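Local coordinates for protein carbohydrate deacetylase Agd3 (Neosartorya fumigata, PDB 6NWZ) that probably removes N-acetyl groups from the exopolysaccharide galactosaminogalactan, as a zinc-binding carbohydrate esterase required for biofilm formation by this fungus, at residues F340-W351 with T391-D402; F425-P433 with A446-N454. All blocks are in the same frame, centred on the assembly; numbering follows the deposited sequence.

Contact 1 (F340-W351 with T391-D402); sequences FKKPLGTGTDLW and THEEQNNATYAD. With ZN (zinc ion), chain L; NAG (2-acetamido-2-deoxy-beta-D-glucopyranose), chain B.
Thr391 sets its CG2 methyl against the benzo end of the Trp351 indole, 3.5 Å from CZ2, the two side chains arriving from opposite directions, while its hydroxyl bonds Glu406 and Tyr330. His392 binds a zinc ion through NE2, together with Asp256 and His388. In Glu393, CG anti to the backbone N (chi1 177°) and a straight chain beyond it bring the carboxylate to the indole edge, where OE1 lies in the ring plane and takes a weak, bent bond from Trp351 NE1 at 3.2 Å; that N-H also bonds Glu406. Asn396 offers its backbone O to the rim of the Phe340 ring and to Lys342 CB, and its side-chain OD1 is held by Gly437 N. Asn397 carries the N-linked glycan on ND2. The Lys342 and Asn397 side chains cross at about a right angle, Lys342 CG 3.2 Å from Asn397 OD1, and O6 of the first sugar hydrogen-bonds Thr348 OG1. Ala398 O accepts from Lys342 NZ, an ammonium group that also reaches Thr346 O and forms a salt bridge with Asp442. Thr399 donates its hydroxyl to Asp349 OD1, 2.5 Å away, and accepts from Asp402 N as the N-cap of helix 400-417; its CG2 packs on the peptide between Gly347 and Thr348. Asp402, in the first turn of the helix, takes Leu350 N on the syn lone pair of OD2 (2.7 Å, N-H...O 157°), and OD1 accepts a weak bond from Trp351 N. The irregular loop 340-351 is thus held against the zinc-binding loop and the helix start, with the glycan at its edge. The N-H groups facing Asp402 probably help stabilise its negative charge beside Asp349, whose OD1 lies 3.9 Å from Asp402 OD1.

Contact 2 (F425-P433 with A446-N454); sequences FTSNGIIPP and AWWDNGIRN
Ile430 meets both Trp447 and Ile452, and its two branches part at CB. CG2 goes to Ile452, with CD1 of that residue 3.6 Å away. The other branch leaves through CG1, which sits between the backbone N and the carbonyl carbon (chi1 71°), and then extends to carry CD1 over the indole. There the methyl stands 3.7 Å from the centroid of the six-membered ring of Trp447, 12° off the normal, a CH-pi contact squarely over the face. Pro432 CB touches the same ring at CH2, 3.6 Å away.

Beside this apolar patch the backbones join at a single bridge, Gly429 with Asn454. Asn428 O accepts from Arg453 N at 2.8 Å, almost straight (177°), and from Asn454 N at 3.1 Å; Ile430 N returns a weak bond to Asn454 O. The bridge joins the chain following strand 424-426 to the start of strand 454-456, curling the sheet toward closure, consistent with the barrel-like fold of polysaccharide deacetylases. The chemistry implies a buried seam in which one carbonyl is gripped twice, while the indole face is packed by an aliphatic methyl and Trp447 NE1 is satisfied by a hydrogen bond to Gln395 OE1.

How the contacts relate
Within the loop between helices 317-321 and 362-366, the chain passes 340-351, runs on through helices 362-366, 369-375 and 377-380 and strand 384-387, and returns at 391-402, where contact 1 closes. Helix 400-417 then leads into strand 424-426, and contact 2 closes a shorter excursion by bringing 446-454, the end of helix 441-449 and the start of strand 454-456, back to 425-433. The two loops lie in series and neither encloses the other. Their centres are 16 Å apart, yet they touch: Glu393 O packs on Pro433 CG, and Tyr400 on Ala446. Together they tie the glycan-bearing loop and helix 400-417 to helix 441-449 and to strands 424-426 and 454-456, the two ends of the parallel run.

Contact 1 (F340-W351 with T391-D402)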
loop_
_atom_site.group_PDB
_atom_site.type_symbol
_atom_site.label_atom_id
_atom_site.label_comp_id
_atom_site.label_asym_id
_atom_site.label_seq_id
_atom_site.Cartn_x
_atom_site.Cartn_y
_atom_site.Cartn_z
ATOM N N PHE A 340 13.307 20.432 -10.439
ATOM C CA PHE A 340 13.757 21.352 -11.477
ATOM C C PHE A 340 13.271 20.883 -12.845
ATOM O O PHE A 340 13.596 19.774 -13.283
ATOM C CB PHE A 340 15.279 21.467 -11.457
ATOM C CG PHE A 340 15.861 22.079 -12.698
ATOM C CD1 PHE A 340 15.776 23.441 -12.923
ATOM C CD2 PHE A 340 16.496 21.289 -13.644
ATOM C CE1 PHE A 340 16.315 24.006 -14.068
ATOM C CE2 PHE A 340 17.038 21.847 -14.790
ATOM C CZ PHE A 340 16.947 23.206 -15.001
ATOM N N LYS A 341 12.500 21.732 -13.520
ATOM C CA LYS A 341 12.016 21.453 -14.869
ATOM C C LYS A 341 13.005 22.031 -15.873
ATOM O O LYS A 341 13.158 23.253 -15.971
ATOM C CB LYS A 341 10.621 22.039 -15.073
ATOM C CG LYS A 341 10.108 21.965 -16.500
ATOM C CD LYS A 341 8.658 22.420 -16.569
ATOM C CE LYS A 341 8.237 22.743 -17.994
ATOM N NZ LYS A 341 8.451 21.600 -18.920
ATOM N N LYS A 342 13.674 21.159 -16.618
ATOM C CA LYS A 342 14.668 21.624 -17.578
ATOM C C LYS A 342 13.976 22.195 -18.809
ATOM O O LYS A 342 13.073 21.553 -19.359
ATOM C CB LYS A 342 15.605 20.493 -17.995
ATOM C CG LYS A 342 16.848 20.983 -18.719
ATOM C CD LYS A 342 17.437 19.925 -19.634
ATOM C CE LYS A 342 16.626 19.794 -20.912
ATOM N NZ LYS A 342 17.327 18.974 -21.942
ATOM N N PRO A 343 14.354 23.390 -19.256
ATOM C CA PRO A 343 13.831 23.897 -20.530
ATOM C C PRO A 343 14.234 22.975 -21.669
ATOM O O PRO A 343 15.403 22.609 -21.810
ATOM C CB PRO A 343 14.482 25.278 -20.656
ATOM C CG PRO A 343 14.853 25.653 -19.259
ATOM C CD PRO A 343 15.212 24.372 -18.575
ATOM N N LEU A 344 13.248 22.591 -22.477
ATOM C CA LEU A 344 13.478 21.625 -23.543
ATOM C C LEU A 344 14.514 22.143 -24.533
ATOM O O LEU A 344 14.520 23.322 -24.897
ATOM C CB LEU A 344 12.165 21.322 -24.265
ATOM C CG LEU A 344 10.966 20.948 -23.391
ATOM C CD1 LEU A 344 9.685 21.008 -24.208
ATOM C CD2 LEU A 344 11.150 19.572 -22.782
ATOM N N GLY A 345 15.405 21.248 -24.963
ATOM C CA GLY A 345 16.405 21.570 -25.955
ATOM C C GLY A 345 17.732 22.056 -25.413
ATOM O O GLY A 345 18.680 22.199 -26.192
ATOM N N THR A 346 17.836 22.312 -24.113
ATOM C CA THR A 346 19.056 22.830 -23.517
ATOM C C THR A 346 19.867 21.688 -22.903
ATOM O O THR A 346 19.557 20.506 -23.081
ATOM C CB THR A 346 18.722 23.902 -22.478
ATOM O OG1 THR A 346 18.068 23.296 -21.356
ATOM C CG2 THR A 346 17.813 24.962 -23.084
ATOM N N GLY A 347 20.918 22.045 -22.172
ATOM C CA GLY A 347 21.796 21.085 -21.535
ATOM C C GLY A 347 23.058 20.835 -22.342
ATOM O O GLY A 347 23.218 21.291 -23.478
ATOM N N THR A 348 23.973 20.079 -21.732
ATOM C CA THR A 348 25.239 19.720 -22.359
ATOM C C THR A 348 25.524 18.243 -22.131
ATOM O O THR A 348 25.330 17.729 -21.026
ATOM C CB THR A 348 26.398 20.561 -21.809
ATOM O OG1 THR A 348 26.065 21.950 -21.904
ATOM C CG2 THR A 348 27.672 20.299 -22.600
ATOM N N ASP A 349 25.989 17.566 -23.178
ATOM C CA ASP A 349 26.294 16.146 -23.073
ATOM C C ASP A 349 27.453 15.917 -22.107
ATOM O O ASP A 349 28.436 16.665 -22.102
ATOM C CB ASP A 349 26.637 15.570 -24.450
ATOM C CG ASP A 349 25.498 15.711 -25.448
ATOM O OD1 ASP A 349 24.326 15.743 -25.020
ATOM O OD2 ASP A 349 25.772 15.787 -26.666
ATOM N N LEU A 350 27.328 14.880 -21.276
ATOM C CA LEU A 350 28.421 14.454 -20.411
ATOM C C LEU A 350 29.096 13.174 -20.874
ATOM O O LEU A 350 30.242 12.925 -20.485
ATOM C CB LEU A 350 27.925 14.254 -18.971
ATOM C CG LEU A 350 27.336 15.469 -18.254
ATOM C CD1 LEU A 350 27.176 15.171 -16.774
ATOM C CD2 LEU A 350 28.200 16.699 -18.462
ATOM N N TRP A 351 28.427 12.369 -21.693
ATOM C CA TRP A 351 28.982 11.089 -22.102
ATOM C C TRP A 351 30.231 11.292 -22.958
ATOM O O TRP A 351 30.305 12.253 -23.733
ATOM C CB TRP A 351 27.943 10.283 -22.882
ATOM C CG TRP A 351 27.060 9.436 -22.013
ATOM C CD1 TRP A 351 26.253 9.864 -20.999
ATOM C CD2 TRP A 351 26.891 8.016 -22.088
ATOM N NE1 TRP A 351 25.600 8.797 -20.434
ATOM C CE2 TRP A 351 25.972 7.652 -21.087
ATOM C CE3 TRP A 351 27.430 7.018 -22.904
ATOM C CZ2 TRP A 351 25.580 6.330 -20.879
ATOM C CZ3 TRP A 351 27.040 5.709 -22.698
ATOM C CH2 TRP A 351 26.124 5.375 -21.693
ATOM N N THR A 391 24.822 4.399 -16.257
ATOM C CA THR A 391 25.867 5.041 -15.470
ATOM C C THR A 391 25.341 5.743 -14.227
ATOM O O THR A 391 26.137 6.324 -13.481
ATOM C CB THR A 391 26.634 6.051 -16.333
ATOM O OG1 THR A 391 25.873 7.259 -16.453
ATOM C CG2 THR A 391 26.863 5.483 -17.714
ATOM N N HIS A 392 24.029 5.709 -13.993
ATOM C CA HIS A 392 23.393 6.403 -12.871
ATOM C C HIS A 392 23.527 7.920 -12.993
ATOM O O HIS A 392 23.559 8.634 -11.988
ATOM C CB HIS A 392 23.946 5.918 -11.527
ATOM C CG HIS A 392 23.109 6.314 -10.353
ATOM N ND1 HIS A 392 23.045 7.612 -9.893
ATOM C CD2 HIS A 392 22.299 5.587 -9.549
ATOM C CE1 HIS A 392 22.230 7.667 -8.855
ATOM N NE2 HIS A 392 21.765 6.452 -8.626
ATOM N N GLU A 393 23.595 8.424 -14.225
ATOM C CA GLU A 393 23.670 9.863 -14.446
ATOM C C GLU A 393 22.363 10.531 -14.038
ATOM O O GLU A 393 21.278 10.085 -14.426
ATOM C CB GLU A 393 23.973 10.168 -15.914
ATOM C CG GLU A 393 23.995 11.661 -16.246
ATOM C CD GLU A 393 24.196 11.932 -17.728
ATOM O OE1 GLU A 393 24.189 10.964 -18.516
ATOM O OE2 GLU A 393 24.363 13.113 -18.106
ATOM N N GLU A 394 22.474 11.598 -13.253
ATOM C CA GLU A 394 21.310 12.391 -12.884
ATOM C C GLU A 394 20.780 13.125 -14.108
ATOM O O GLU A 394 21.545 13.699 -14.888
ATOM C CB GLU A 394 21.678 13.381 -11.782
ATOM C CG GLU A 394 22.757 12.863 -10.839
ATOM C CD GLU A 394 22.226 12.508 -9.465
ATOM O OE1 GLU A 394 21.475 13.326 -8.894
ATOM O OE2 GLU A 394 22.561 11.415 -8.956
ATOM N N GLN A 395 19.459 13.108 -14.276
ATOM C CA GLN A 395 18.840 13.537 -15.522
ATOM C C GLN A 395 17.993 14.795 -15.377
ATOM O O GLN A 395 17.274 15.148 -16.318
ATOM C CB GLN A 395 17.994 12.400 -16.093
ATOM C CG GLN A 395 18.746 11.089 -16.203
ATOM C CD GLN A 395 17.874 9.964 -16.704
ATOM O OE1 GLN A 395 16.720 10.177 -17.071
ATOM N NE2 GLN A 395 18.420 8.752 -16.719
ATOM N N ASN A 396 18.062 15.482 -14.234
ATOM C CA ASN A 396 17.259 16.689 -14.054
ATOM C C ASN A 396 17.611 17.764 -15.075
ATOM O O ASN A 396 16.739 18.537 -15.488
ATOM C CB ASN A 396 17.436 17.236 -12.639
ATOM C CG ASN A 396 16.564 16.526 -11.629
ATOM O OD1 ASN A 396 15.874 15.565 -11.963
ATOM N ND2 ASN A 396 16.589 16.993 -10.386
ATOM N N ASN A 397 18.882 17.826 -15.491
ATOM C CA ASN A 397 19.371 18.835 -16.425
ATOM C C ASN A 397 20.144 18.197 -17.575
ATOM O O ASN A 397 20.866 18.893 -18.296
ATOM C CB ASN A 397 20.246 19.858 -15.690
ATOM C CG ASN A 397 20.430 21.160 -16.463
ATOM O OD1 ASN A 397 19.715 21.447 -17.422
ATOM N ND2 ASN A 397 21.400 21.958 -16.030
ATOM N N ALA A 398 20.010 16.885 -17.758
ATOM C CA ALA A 398 20.746 16.177 -18.790
ATOM C C ALA A 398 20.088 16.373 -20.154
ATOM O O ALA A 398 18.960 16.857 -20.272
ATOM C CB ALA A 398 20.841 14.689 -18.457
ATOM N N THR A 399 20.816 15.983 -21.195
ATOM C CA THR A 399 20.348 16.103 -22.565
ATOM C C THR A 399 19.624 14.835 -23.005
ATOM O O THR A 399 19.705 13.786 -22.363
ATOM C CB THR A 399 21.517 16.372 -23.506
ATOM O OG1 THR A 399 22.468 15.308 -23.382
ATOM C CG2 THR A 399 22.186 17.683 -23.161
ATOM N N TYR A 400 18.917 14.941 -24.132
ATOM C CA TYR A 400 18.323 13.754 -24.737
ATOM C C TYR A 400 19.393 12.728 -25.093
ATOM O O TYR A 400 19.215 11.528 -24.852
ATOM C CB TYR A 400 17.514 14.144 -25.976
ATOM C CG TYR A 400 16.906 12.970 -26.720
ATOM C CD1 TYR A 400 17.655 12.236 -27.632
ATOM C CD2 TYR A 400 15.585 12.600 -26.516
ATOM C CE1 TYR A 400 17.112 11.167 -28.308
ATOM C CE2 TYR A 400 15.030 11.530 -27.196
ATOM C CZ TYR A 400 15.802 10.818 -28.092
ATOM O OH TYR A 400 15.274 9.751 -28.779
ATOM N N ALA A 401 20.511 13.182 -25.666
ATOM C CA ALA A 401 21.563 12.258 -26.083
ATOM C C ALA A 401 22.135 11.491 -24.898
ATOM O O ALA A 401 22.420 10.292 -25.008
ATOM C CB ALA A 401 22.671 13.017 -26.811
ATOM N N ASP A 402 22.323 12.164 -23.760
ATOM C CA ASP A 402 22.834 11.479 -22.577
ATOM C C ASP A 402 21.836 10.441 -22.082
ATOM O O ASP A 402 22.191 9.277 -21.855
ATOM C CB ASP A 402 23.150 12.489 -21.468
ATOM C CG ASP A 402 24.487 13.190 -21.665
ATOM O OD1 ASP A 402 25.217 12.854 -22.624
ATOM O OD2 ASP A 402 24.809 14.083 -20.850
HETATM ZN ZN ZN L . 20.229 5.006 -7.493
HETATM C C1 NAG B . 21.719 23.224 -16.632
HETATM C C2 NAG B . 22.403 24.108 -15.582
HETATM C C3 NAG B . 22.897 25.408 -16.212
HETATM C C4 NAG B . 23.773 25.116 -17.421
HETATM C C5 NAG B . 22.999 24.245 -18.404
HETATM C C6 NAG B . 23.808 23.845 -19.617
HETATM C C7 NAG B . 21.469 23.664 -13.354
HETATM C C8 NAG B . 20.476 24.098 -12.319
HETATM N N2 NAG B . 21.501 24.390 -14.476
HETATM O O3 NAG B . 23.627 26.154 -15.244
HETATM O O4 NAG B . 24.147 26.335 -18.054
HETATM O O5 NAG B . 22.598 23.031 -17.752
HETATM O O6 NAG B . 25.076 23.324 -19.250
HETATM O O7 NAG B . 22.208 22.699 -13.185
#

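Contact 2 (F425-P433 with A446-N454)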
loop_
_atom_site.group_PDB
_atom_site.type_symbol
_atom_site.label_atom_id
_atom_site.label_comp_id
_atom_site.label_asym_id
_atom_site.label_seq_id
_atom_site.Cartn_x
_atom_site.Cartn_y
_atom_site.Cartn_z
ATOM N N PHE A 425 11.174 -10.036 -14.554
ATOM C CA PHE A 425 11.887 -8.971 -15.242
ATOM C C PHE A 425 10.903 -7.921 -15.739
ATOM O O PHE A 425 9.800 -8.252 -16.185
ATOM C CB PHE A 425 12.700 -9.523 -16.417
ATOM C CG PHE A 425 13.458 -8.474 -17.170
ATOM C CD1 PHE A 425 14.583 -7.888 -16.618
ATOM C CD2 PHE A 425 13.043 -8.073 -18.427
ATOM C CE1 PHE A 425 15.282 -6.919 -17.311
ATOM C CE2 PHE A 425 13.738 -7.106 -19.126
ATOM C CZ PHE A 425 14.858 -6.528 -18.568
ATOM N N THR A 426 11.312 -6.657 -15.659
ATOM C CA THR A 426 10.513 -5.522 -16.104
ATOM C C THR A 426 11.168 -4.922 -17.341
ATOM O O THR A 426 12.330 -4.505 -17.291
ATOM C CB THR A 426 10.388 -4.467 -15.001
ATOM O OG1 THR A 426 9.682 -5.016 -13.879
ATOM C CG2 THR A 426 9.652 -3.245 -15.513
ATOM N N SER A 427 10.423 -4.879 -18.448
ATOM C CA SER A 427 10.959 -4.409 -19.718
ATOM C C SER A 427 10.447 -3.037 -20.134
ATOM O O SER A 427 11.078 -2.394 -20.980
ATOM C CB SER A 427 10.646 -5.417 -20.837
ATOM O OG SER A 427 9.249 -5.630 -20.977
ATOM N N ASN A 428 9.336 -2.574 -19.565
ATOM C CA ASN A 428 8.743 -1.298 -19.941
ATOM C C ASN A 428 8.868 -0.252 -18.843
ATOM O O ASN A 428 8.201 0.788 -18.912
ATOM C CB ASN A 428 7.272 -1.491 -20.317
ATOM C CG ASN A 428 6.436 -2.005 -19.159
ATOM O OD1 ASN A 428 6.969 -2.500 -18.168
ATOM N ND2 ASN A 428 5.120 -1.895 -19.284
ATOM N N GLY A 429 9.703 -0.497 -17.837
ATOM C CA GLY A 429 9.835 0.431 -16.731
ATOM C C GLY A 429 11.255 0.479 -16.213
ATOM O O GLY A 429 12.047 -0.450 -16.406
ATOM N N ILE A 430 11.571 1.590 -15.549
ATOM C CA ILE A 430 12.873 1.793 -14.936
ATOM C C ILE A 430 12.677 2.358 -13.538
ATOM O O ILE A 430 11.608 2.858 -13.185
ATOM C CB ILE A 430 13.777 2.743 -15.751
ATOM C CG1 ILE A 430 13.251 4.180 -15.663
ATOM C CG2 ILE A 430 13.875 2.293 -17.195
ATOM C CD1 ILE A 430 14.170 5.206 -16.289
ATOM N N ILE A 431 13.737 2.270 -12.745
ATOM C CA ILE A 431 13.855 3.044 -11.514
ATOM C C ILE A 431 14.741 4.240 -11.840
ATOM O O ILE A 431 15.967 4.088 -11.925
ATOM C CB ILE A 431 14.440 2.206 -10.366
ATOM C CG1 ILE A 431 13.630 0.916 -10.173
ATOM C CG2 ILE A 431 14.503 3.035 -9.088
ATOM C CD1 ILE A 431 14.104 0.053 -9.016
ATOM N N PRO A 432 14.180 5.427 -12.055
ATOM C CA PRO A 432 14.996 6.570 -12.491
ATOM C C PRO A 432 16.086 6.880 -11.481
ATOM O O PRO A 432 15.870 6.769 -10.264
ATOM C CB PRO A 432 13.977 7.717 -12.602
ATOM C CG PRO A 432 12.772 7.255 -11.840
ATOM C CD PRO A 432 12.750 5.767 -11.961
ATOM N N PRO A 433 17.274 7.268 -11.944
ATOM C CA PRO A 433 18.435 7.363 -11.041
ATOM C C PRO A 433 18.256 8.502 -10.048
ATOM O O PRO A 433 18.174 9.670 -10.435
ATOM C CB PRO A 433 19.606 7.614 -11.997
ATOM C CG PRO A 433 18.975 8.300 -13.182
ATOM C CD PRO A 433 17.580 7.744 -13.306
ATOM N N ALA A 446 13.494 10.394 -24.147
ATOM C CA ALA A 446 14.535 9.389 -24.332
ATOM C C ALA A 446 14.112 8.048 -23.745
ATOM O O ALA A 446 14.376 6.995 -24.337
ATOM C CB ALA A 446 15.846 9.864 -23.707
ATOM N N TRP A 447 13.456 8.067 -22.580
ATOM C CA TRP A 447 12.865 6.841 -22.050
ATOM C C TRP A 447 11.854 6.268 -23.031
ATOM O O TRP A 447 11.893 5.079 -23.361
ATOM C CB TRP A 447 12.172 7.096 -20.707
ATOM C CG TRP A 447 12.994 7.711 -19.619
ATOM C CD1 TRP A 447 14.294 8.118 -19.690
ATOM C CD2 TRP A 447 12.558 7.995 -18.282
ATOM N NE1 TRP A 447 14.693 8.640 -18.484
ATOM C CE2 TRP A 447 13.646 8.574 -17.602
ATOM C CE3 TRP A 447 11.352 7.815 -17.596
ATOM C CZ2 TRP A 447 13.565 8.975 -16.271
ATOM C CZ3 TRP A 447 11.273 8.212 -16.277
ATOM C CH2 TRP A 447 12.372 8.786 -15.628
ATOM N N TRP A 448 10.936 7.112 -23.506
ATOM C CA TRP A 448 9.847 6.633 -24.346
ATOM C C TRP A 448 10.347 6.133 -25.692
ATOM O O TRP A 448 9.755 5.215 -26.269
ATOM C CB TRP A 448 8.816 7.744 -24.544
ATOM C CG TRP A 448 7.564 7.284 -25.224
ATOM C CD1 TRP A 448 7.389 7.049 -26.559
ATOM C CD2 TRP A 448 6.308 7.005 -24.602
ATOM N NE1 TRP A 448 6.104 6.636 -26.803
ATOM C CE2 TRP A 448 5.418 6.603 -25.618
ATOM C CE3 TRP A 448 5.847 7.056 -23.282
ATOM C CZ2 TRP A 448 4.094 6.254 -25.356
ATOM C CZ3 TRP A 448 4.536 6.710 -23.023
ATOM C CH2 TRP A 448 3.673 6.316 -24.056
ATOM N N ASP A 449 11.419 6.730 -26.218
ATOM C CA ASP A 449 11.948 6.274 -27.497
ATOM C C ASP A 449 12.558 4.882 -27.390
ATOM O O ASP A 449 12.669 4.184 -28.402
ATOM C CB ASP A 449 12.957 7.289 -28.032
ATOM C CG ASP A 449 12.299 8.602 -28.440
ATOM O OD1 ASP A 449 11.051 8.681 -28.405
ATOM O OD2 ASP A 449 13.028 9.552 -28.797
ATOM N N ASN A 450 12.949 4.466 -26.190
ATOM C CA ASN A 450 13.178 3.061 -25.901
ATOM C C ASN A 450 11.899 2.485 -25.291
ATOM O O ASN A 450 10.892 3.177 -25.137
ATOM C CB ASN A 450 14.396 2.899 -24.995
ATOM C CG ASN A 450 15.656 3.499 -25.605
ATOM O OD1 ASN A 450 16.384 2.831 -26.343
ATOM N ND2 ASN A 450 15.915 4.767 -25.305
ATOM N N GLY A 451 11.919 1.207 -24.936
ATOM C CA GLY A 451 10.682 0.563 -24.524
ATOM C C GLY A 451 10.025 1.021 -23.232
ATOM O O GLY A 451 9.136 0.328 -22.728
ATOM N N ILE A 452 10.416 2.181 -22.697
ATOM C CA ILE A 452 10.025 2.592 -21.349
ATOM C C ILE A 452 8.718 3.368 -21.405
ATOM O O ILE A 452 8.586 4.337 -22.162
ATOM C CB ILE A 452 11.134 3.426 -20.681
ATOM C CG1 ILE A 452 12.444 2.646 -20.657
ATOM C CG2 ILE A 452 10.737 3.815 -19.264
ATOM C CD1 ILE A 452 12.287 1.221 -20.194
ATOM N N ARG A 453 7.751 2.941 -20.590
ATOM C CA ARG A 453 6.442 3.567 -20.500
ATOM C C ARG A 453 6.060 3.973 -19.086
ATOM O O ARG A 453 5.192 4.837 -18.921
ATOM C CB ARG A 453 5.358 2.622 -21.044
ATOM C CG ARG A 453 5.585 2.166 -22.473
ATOM C CD ARG A 453 5.251 3.268 -23.451
ATOM N NE ARG A 453 5.497 2.870 -24.829
ATOM C CZ ARG A 453 6.589 3.200 -25.509
ATOM N NH1 ARG A 453 7.527 3.939 -24.933
ATOM N NH2 ARG A 453 6.744 2.797 -26.764
ATOM N N ASN A 454 6.684 3.390 -18.068
ATOM C CA ASN A 454 6.357 3.674 -16.682
ATOM C C ASN A 454 7.640 3.711 -15.868
ATOM O O ASN A 454 8.707 3.286 -16.318
ATOM C CB ASN A 454 5.411 2.620 -16.110
ATOM C CG ASN A 454 6.030 1.241 -16.116
ATOM O OD1 ASN A 454 6.832 0.910 -15.244
ATOM N ND2 ASN A 454 5.687 0.439 -17.117
#